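Local coordinates for protein CopN (Chlamydia pneumoniae, PDB 4NRH) that probably acts as a gatekeeper of type III secretion, working with its chaperone partner to direct the secretion of translocator proteins, at residues 236-248 against 289-301. Numbering follows the deposited sequence.
Sequences IINDKFPTASKVE and QLGAMIANALDAV
Leu290 holds CG opposite its backbone N (chi1 -178°), and with chi2 at 52° this turns CD1 to Ile236 and Pro242, and CD2 to Ile237 and Ile236. Leu290 CD1 presses on Ile236 CG2 at 3.5 Å, a tight carbon contact, and the two side chains cross at about a right angle. Leu290 CD2 lies 3.9 Å from Ile237 CG1. Met293 turns CG to the side of its own N and bends further at chi2 and chi3. Met293 CG comes 3.4 Å from Pro242 O, and Met293 SD sits 3.7 Å from Ala244 N, against the backbone that leads into helix 244-255. Pro242 CG lies across Gln289 CG, and Pro242 CB meets Leu290 CD1 and Met293 CG. The chains come closest at Ala244 CA and Met293 CA, 4.6 Å apart. Ala244 CB also touches Asn296 CB. Val247 spreads its two methyls, CG1 to Ile294 and CG2 towards Leu290. The extended Glu248 lays CG and its carboxylate across Val301 CG2, 3.7 Å from Glu248 OE2; that oxygen also forms a salt bridge with Arg252. Thr243 N-caps the helix through OG1, which accepts from Lys246 N at 3.2 Å. Lys246 NZ bridges back to Asp239, tying the helix start to the loop. From helix 259-272, Phe269 touches Ile236 and Leu266 touches Val247. Helices 244-248 and 289-301 cross at -73°. This is apolar helix-helix and loop packing within the all-helical third domain of the CopN family.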
ATOM      1  N   ILE A 236       7.844 -17.462  -1.724  1.00 51.86           N
ATOM      2  CA  ILE A 236       7.173 -17.975  -2.912  1.00 49.26           C
ATOM      3  C   ILE A 236       6.627 -16.837  -3.777  1.00 55.65           C
ATOM      4  O   ILE A 236       6.752 -16.866  -5.002  1.00 57.02           O
ATOM      5  CB  ILE A 236       6.037 -18.941  -2.524  1.00 40.55           C
ATOM      6  CG1 ILE A 236       6.615 -20.200  -1.875  1.00 47.85           C
ATOM      7  CG2 ILE A 236       5.222 -19.324  -3.734  1.00 48.51           C
ATOM      8  CD1 ILE A 236       5.570 -21.222  -1.486  1.00 54.91           C
ATOM      9  N   ILE A 237       6.028 -15.836  -3.136  1.00 52.67           N
ATOM     10  CA  ILE A 237       5.513 -14.670  -3.851  1.00 47.85           C
ATOM     11  C   ILE A 237       6.639 -13.908  -4.548  1.00 53.31           C
ATOM     12  O   ILE A 237       6.490 -13.459  -5.686  1.00 64.41           O
ATOM     13  CB  ILE A 237       4.762 -13.711  -2.900  1.00 52.75           C
ATOM     14  CG1 ILE A 237       3.404 -14.296  -2.515  1.00 48.15           C
ATOM     15  CG2 ILE A 237       4.564 -12.347  -3.542  1.00 65.00           C
ATOM     16  CD1 ILE A 237       2.562 -13.353  -1.686  1.00 53.53           C
ATOM     17  N   ASN A 238       7.776 -13.791  -3.871  1.00 57.97           N
ATOM     18  CA  ASN A 238       8.916 -13.055  -4.404  1.00 68.02           C
ATOM     19  C   ASN A 238       9.709 -13.861  -5.430  1.00 77.83           C
ATOM     20  O   ASN A 238      10.741 -13.406  -5.927  1.00 83.34           O
ATOM     21  CB  ASN A 238       9.836 -12.605  -3.267  1.00 69.99           C
ATOM     22  CG  ASN A 238       9.325 -11.362  -2.561  1.00 70.94           C
ATOM     23  OD1 ASN A 238       9.719 -10.242  -2.888  1.00 85.78           O
ATOM     24  ND2 ASN A 238       8.441 -11.554  -1.589  1.00 58.57           N
ATOM     25  N   ASP A 239       9.223 -15.058  -5.744  1.00 80.67           N
ATOM     26  CA  ASP A 239       9.795 -15.856  -6.822  1.00 84.37           C
ATOM     27  C   ASP A 239       9.097 -15.470  -8.124  1.00 82.16           C
ATOM     28  O   ASP A 239       7.920 -15.770  -8.323  1.00 85.24           O
ATOM     29  CB  ASP A 239       9.639 -17.352  -6.535  1.00 82.45           C
ATOM     30  CG  ASP A 239      10.389 -18.229  -7.526  1.00 85.17           C
ATOM     31  OD1 ASP A 239      10.827 -17.727  -8.581  1.00 89.11           O
ATOM     32  OD2 ASP A 239      10.545 -19.435  -7.240  1.00 85.30           O
ATOM     33  N   LYS A 240       9.832 -14.800  -9.006  1.00 80.67           N
ATOM     34  CA  LYS A 240       9.242 -14.217 -10.207  1.00 87.30           C
ATOM     35  C   LYS A 240       8.952 -15.248 -11.300  1.00 82.01           C
ATOM     36  O   LYS A 240       8.291 -14.936 -12.290  1.00 78.10           O
ATOM     37  CB  LYS A 240      10.165 -13.124 -10.753  1.00 98.94           C
ATOM     38  CG  LYS A 240      10.602 -12.111  -9.702  1.00 99.48           C
ATOM     39  CD  LYS A 240       9.409 -11.455  -9.025  1.00 98.17           C
ATOM     40  CE  LYS A 240       9.836 -10.272  -8.171  1.00101.89           C
ATOM     41  NZ  LYS A 240      10.786 -10.668  -7.095  1.00103.76           N
ATOM     42  N   PHE A 241       9.444 -16.469 -11.120  1.00 80.87           N
ATOM     43  CA  PHE A 241       9.137 -17.568 -12.036  1.00 80.84           C
ATOM     44  C   PHE A 241       8.687 -18.814 -11.281  1.00 74.92           C
ATOM     45  O   PHE A 241       9.424 -19.796 -11.205  1.00 71.39           O
ATOM     46  CB  PHE A 241      10.341 -17.902 -12.921  1.00 81.52           C
ATOM     47  CG  PHE A 241      10.852 -16.740 -13.719  1.00 89.62           C
ATOM     48  CD1 PHE A 241      10.121 -16.246 -14.788  1.00 94.51           C
ATOM     49  CD2 PHE A 241      12.065 -16.147 -13.415  1.00 95.45           C
ATOM     50  CE1 PHE A 241      10.585 -15.179 -15.531  1.00100.68           C
ATOM     51  CE2 PHE A 241      12.536 -15.081 -14.155  1.00102.57           C
ATOM     52  CZ  PHE A 241      11.794 -14.595 -15.215  1.00104.07           C
ATOM     53  N   PRO A 242       7.467 -18.778 -10.722  1.00 73.84           N
ATOM     54  CA  PRO A 242       6.971 -19.885  -9.897  1.00 71.88           C
ATOM     55  C   PRO A 242       6.705 -21.161 -10.693  1.00 73.16           C
ATOM     56  O   PRO A 242       6.184 -21.105 -11.808  1.00 69.19           O
ATOM     57  CB  PRO A 242       5.665 -19.331  -9.323  1.00 65.04           C
ATOM     58  CG  PRO A 242       5.213 -18.335 -10.334  1.00 68.18           C
ATOM     59  CD  PRO A 242       6.471 -17.702 -10.854  1.00 71.15           C
ATOM     60  N   THR A 243       7.066 -22.300 -10.111  1.00 68.50           N
ATOM     61  CA  THR A 243       6.709 -23.601 -10.661  1.00 67.46           C
ATOM     62  C   THR A 243       6.046 -24.441  -9.577  1.00 63.00           C
ATOM     63  O   THR A 243       6.221 -24.175  -8.388  1.00 59.25           O
ATOM     64  CB  THR A 243       7.933 -24.355 -11.218  1.00 68.39           C
ATOM     65  OG1 THR A 243       8.833 -24.670 -10.147  1.00 60.37           O
ATOM     66  CG2 THR A 243       8.660 -23.515 -12.259  1.00 61.99           C
ATOM     67  N   ALA A 244       5.285 -25.447  -9.989  1.00 49.79           N
ATOM     68  CA  ALA A 244       4.621 -26.342  -9.047  1.00 51.83           C
ATOM     69  C   ALA A 244       5.637 -27.083  -8.183  1.00 46.25           C
ATOM     70  O   ALA A 244       5.418 -27.292  -6.990  1.00 45.96           O
ATOM     71  CB  ALA A 244       3.734 -27.331  -9.791  1.00 36.23           C
ATOM     72  N   SER A 245       6.748 -27.472  -8.797  1.00 53.83           N
ATOM     73  CA  SER A 245       7.822 -28.171  -8.097  1.00 58.62           C
ATOM     74  C   SER A 245       8.418 -27.339  -6.966  1.00 57.99           C
ATOM     75  O   SER A 245       8.578 -27.826  -5.847  1.00 64.00           O
ATOM     76  CB  SER A 245       8.921 -28.569  -9.082  1.00 58.84           C
ATOM     77  OG  SER A 245       8.453 -29.545  -9.996  1.00 76.79           O
ATOM     78  N   LYS A 246       8.751 -26.087  -7.265  1.00 57.81           N
ATOM     79  CA  LYS A 246       9.372 -25.201  -6.283  1.00 58.61           C
ATOM     80  C   LYS A 246       8.424 -24.897  -5.127  1.00 52.23           C
ATOM     81  O   LYS A 246       8.842 -24.834  -3.970  1.00 51.70           O
ATOM     82  CB  LYS A 246       9.824 -23.900  -6.948  1.00 56.37           C
ATOM     83  CG  LYS A 246      11.082 -24.042  -7.790  1.00 65.66           C
ATOM     84  CD  LYS A 246      11.579 -22.690  -8.274  1.00 71.71           C
ATOM     85  CE  LYS A 246      10.602 -22.064  -9.254  1.00 70.74           C
ATOM     86  NZ  LYS A 246      11.105 -20.768  -9.792  1.00 63.89           N
ATOM     87  N   VAL A 247       7.149 -24.704  -5.446  1.00 49.72           N
ATOM     88  CA  VAL A 247       6.136 -24.438  -4.432  1.00 45.80           C
ATOM     89  C   VAL A 247       5.954 -25.654  -3.527  1.00 48.55           C
ATOM     90  O   VAL A 247       5.871 -25.523  -2.304  1.00 49.60           O
ATOM     91  CB  VAL A 247       4.785 -24.057  -5.071  1.00 46.71           C
ATOM     92  CG1 VAL A 247       3.691 -24.003  -4.017  1.00 41.56           C
ATOM     93  CG2 VAL A 247       4.900 -22.723  -5.793  1.00 46.65           C
ATOM     94  N   GLU A 248       5.901 -26.838  -4.132  1.00 53.85           N
ATOM     95  CA  GLU A 248       5.742 -28.077  -3.377  1.00 54.19           C
ATOM     96  C   GLU A 248       6.942 -28.326  -2.470  1.00 50.19           C
ATOM     97  O   GLU A 248       6.784 -28.730  -1.317  1.00 45.94           O
ATOM     98  CB  GLU A 248       5.546 -29.265  -4.323  1.00 50.61           C
ATOM     99  CG  GLU A 248       5.400 -30.600  -3.609  1.00 51.06           C
ATOM    100  CD  GLU A 248       5.280 -31.769  -4.568  1.00 67.03           C
ATOM    101  OE1 GLU A 248       5.210 -31.532  -5.792  1.00 77.89           O
ATOM    102  OE2 GLU A 248       5.261 -32.925  -4.097  1.00 59.74           O
ATOM    103  N   GLN A 289      -0.380 -16.561 -12.070  1.00 48.96           N
ATOM    104  CA  GLN A 289       0.500 -17.699 -12.317  1.00 43.45           C
ATOM    105  C   GLN A 289       0.803 -18.473 -11.039  1.00 42.96           C
ATOM    106  O   GLN A 289       0.921 -19.698 -11.062  1.00 45.21           O
ATOM    107  CB  GLN A 289       1.806 -17.234 -12.967  1.00 60.49           C
ATOM    108  CG  GLN A 289       2.707 -18.375 -13.418  1.00 79.30           C
ATOM    109  CD  GLN A 289       3.858 -17.904 -14.285  1.00 95.54           C
ATOM    110  OE1 GLN A 289       4.212 -16.725 -14.282  1.00100.19           O
ATOM    111  NE2 GLN A 289       4.452 -18.828 -15.032  1.00102.24           N
ATOM    112  N   LEU A 290       0.918 -17.760  -9.922  1.00 42.80           N
ATOM    113  CA  LEU A 290       1.194 -18.406  -8.643  1.00 37.72           C
ATOM    114  C   LEU A 290      -0.004 -19.236  -8.196  1.00 42.29           C
ATOM    115  O   LEU A 290       0.156 -20.331  -7.659  1.00 44.33           O
ATOM    116  CB  LEU A 290       1.550 -17.371  -7.574  1.00 36.75           C
ATOM    117  CG  LEU A 290       1.896 -17.972  -6.212  1.00 41.28           C
ATOM    118  CD1 LEU A 290       2.959 -19.040  -6.386  1.00 41.44           C
ATOM    119  CD2 LEU A 290       2.363 -16.898  -5.241  1.00 41.10           C
ATOM    120  N   GLY A 291      -1.201 -18.702  -8.423  1.00 40.15           N
ATOM    121  CA  GLY A 291      -2.429 -19.427  -8.152  1.00 35.44           C
ATOM    122  C   GLY A 291      -2.467 -20.730  -8.924  1.00 49.48           C
ATOM    123  O   GLY A 291      -2.830 -21.775  -8.383  1.00 52.91           O
ATOM    124  N   ALA A 292      -2.098 -20.656 -10.198  1.00 51.85           N
ATOM    125  CA  ALA A 292      -2.033 -21.827 -11.063  1.00 52.91           C
ATOM    126  C   ALA A 292      -1.056 -22.873 -10.534  1.00 51.88           C
ATOM    127  O   ALA A 292      -1.365 -24.065 -10.505  1.00 49.17           O
ATOM    128  CB  ALA A 292      -1.646 -21.415 -12.475  1.00 42.67           C
ATOM    129  N   MET A 293       0.124 -22.422 -10.120  1.00 49.64           N
ATOM    130  CA  MET A 293       1.176 -23.330  -9.674  1.00 47.37           C
ATOM    131  C   MET A 293       0.823 -24.015  -8.356  1.00 42.44           C
ATOM    132  O   MET A 293       1.159 -25.181  -8.150  1.00 38.61           O
ATOM    133  CB  MET A 293       2.504 -22.582  -9.536  1.00 47.92           C
ATOM    134  CG  MET A 293       3.062 -22.063 -10.854  1.00 55.92           C
ATOM    135  SD  MET A 293       3.141 -23.328 -12.138  1.00 68.75           S
ATOM    136  CE  MET A 293       1.846 -22.778 -13.248  1.00 76.41           C
ATOM    137  N   ILE A 294       0.149 -23.292  -7.467  1.00 40.31           N
ATOM    138  CA  ILE A 294      -0.327 -23.878  -6.219  1.00 36.31           C
ATOM    139  C   ILE A 294      -1.396 -24.925  -6.519  1.00 40.89           C
ATOM    140  O   ILE A 294      -1.404 -26.006  -5.930  1.00 46.48           O
ATOM    141  CB  ILE A 294      -0.893 -22.811  -5.259  1.00 40.57           C
ATOM    142  CG1 ILE A 294       0.215 -21.856  -4.813  1.00 38.21           C
ATOM    143  CG2 ILE A 294      -1.530 -23.464  -4.041  1.00 37.95           C
ATOM    144  CD1 ILE A 294      -0.283 -20.678  -4.009  1.00 39.02           C
ATOM    145  N   ALA A 295      -2.291 -24.593  -7.445  1.00 35.99           N
ATOM    146  CA  ALA A 295      -3.314 -25.528  -7.903  1.00 43.49           C
ATOM    147  C   ALA A 295      -2.677 -26.774  -8.510  1.00 47.31           C
ATOM    148  O   ALA A 295      -3.133 -27.894  -8.276  1.00 52.55           O
ATOM    149  CB  ALA A 295      -4.235 -24.856  -8.910  1.00 41.96           C
ATOM    150  N   ASN A 296      -1.621 -26.569  -9.291  1.00 44.36           N
ATOM    151  CA  ASN A 296      -0.887 -27.673  -9.897  1.00 48.37           C
ATOM    152  C   ASN A 296      -0.172 -28.515  -8.847  1.00 49.29           C
ATOM    153  O   ASN A 296      -0.120 -29.741  -8.953  1.00 50.19           O
ATOM    154  CB  ASN A 296       0.124 -27.148 -10.919  1.00 46.40           C
ATOM    155  CG  ASN A 296      -0.538 -26.613 -12.172  1.00 59.61           C
ATOM    156  OD1 ASN A 296      -1.766 -26.589 -12.278  1.00 63.23           O
ATOM    157  ND2 ASN A 296       0.272 -26.184 -13.133  1.00 60.51           N
ATOM    158  N   ALA A 297       0.380 -27.848  -7.839  1.00 46.86           N
ATOM    159  CA  ALA A 297       1.079 -28.530  -6.757  1.00 45.41           C
ATOM    160  C   ALA A 297       0.130 -29.421  -5.965  1.00 43.73           C
ATOM    161  O   ALA A 297       0.480 -30.539  -5.593  1.00 49.47           O
ATOM    162  CB  ALA A 297       1.749 -27.518  -5.838  1.00 39.69           C
ATOM    163  N   LEU A 298      -1.076 -28.918  -5.717  1.00 42.19           N
ATOM    164  CA  LEU A 298      -2.115 -29.685  -5.035  1.00 46.43           C
ATOM    165  C   LEU A 298      -2.456 -30.976  -5.773  1.00 47.16           C
ATOM    166  O   LEU A 298      -2.617 -32.029  -5.158  1.00 52.96           O
ATOM    167  CB  LEU A 298      -3.377 -28.836  -4.870  1.00 41.14           C
ATOM    168  CG  LEU A 298      -3.385 -27.842  -3.710  1.00 43.70           C
ATOM    169  CD1 LEU A 298      -4.507 -26.833  -3.885  1.00 40.56           C
ATOM    170  CD2 LEU A 298      -3.530 -28.580  -2.390  1.00 46.54           C
ATOM    171  N   ASP A 299      -2.566 -30.885  -7.094  1.00 48.64           N
ATOM    172  CA  ASP A 299      -2.893 -32.039  -7.923  1.00 60.50           C
ATOM    173  C   ASP A 299      -1.777 -33.080  -7.905  1.00 57.88           C
ATOM    174  O   ASP A 299      -2.036 -34.277  -7.776  1.00 60.43           O
ATOM    175  CB  ASP A 299      -3.179 -31.597  -9.360  1.00 62.07           C
ATOM    176  CG  ASP A 299      -4.434 -30.751  -9.470  1.00 68.15           C
ATOM    177  OD1 ASP A 299      -5.328 -30.896  -8.608  1.00 72.54           O
ATOM    178  OD2 ASP A 299      -4.527 -29.943 -10.417  1.00 72.66           O
ATOM    179  N   ALA A 300      -0.539 -32.616  -8.041  1.00 59.59           N
ATOM    180  CA  ALA A 300       0.630 -33.492  -8.030  1.00 61.30           C
ATOM    181  C   ALA A 300       0.771 -34.237  -6.705  1.00 62.29           C
ATOM    182  O   ALA A 300       1.145 -35.410  -6.678  1.00 67.50           O
ATOM    183  CB  ALA A 300       1.890 -32.690  -8.322  1.00 55.63           C
ATOM    184  N   VAL A 301       0.472 -33.545  -5.611  1.00 56.48           N
ATOM    185  CA  VAL A 301       0.631 -34.100  -4.268  1.00 58.90           C
ATOM    186  C   VAL A 301      -0.389 -35.198  -3.957  1.00 68.31           C
ATOM    187  O   VAL A 301      -0.051 -36.210  -3.339  1.00 76.77           O
ATOM    188  CB  VAL A 301       0.532 -32.985  -3.196  1.00 56.77           C
ATOM    189  CG1 VAL A 301       0.313 -33.571  -1.808  1.00 52.99           C
ATOM    190  CG2 VAL A 301       1.782 -32.119  -3.217  1.00 61.20           C
TER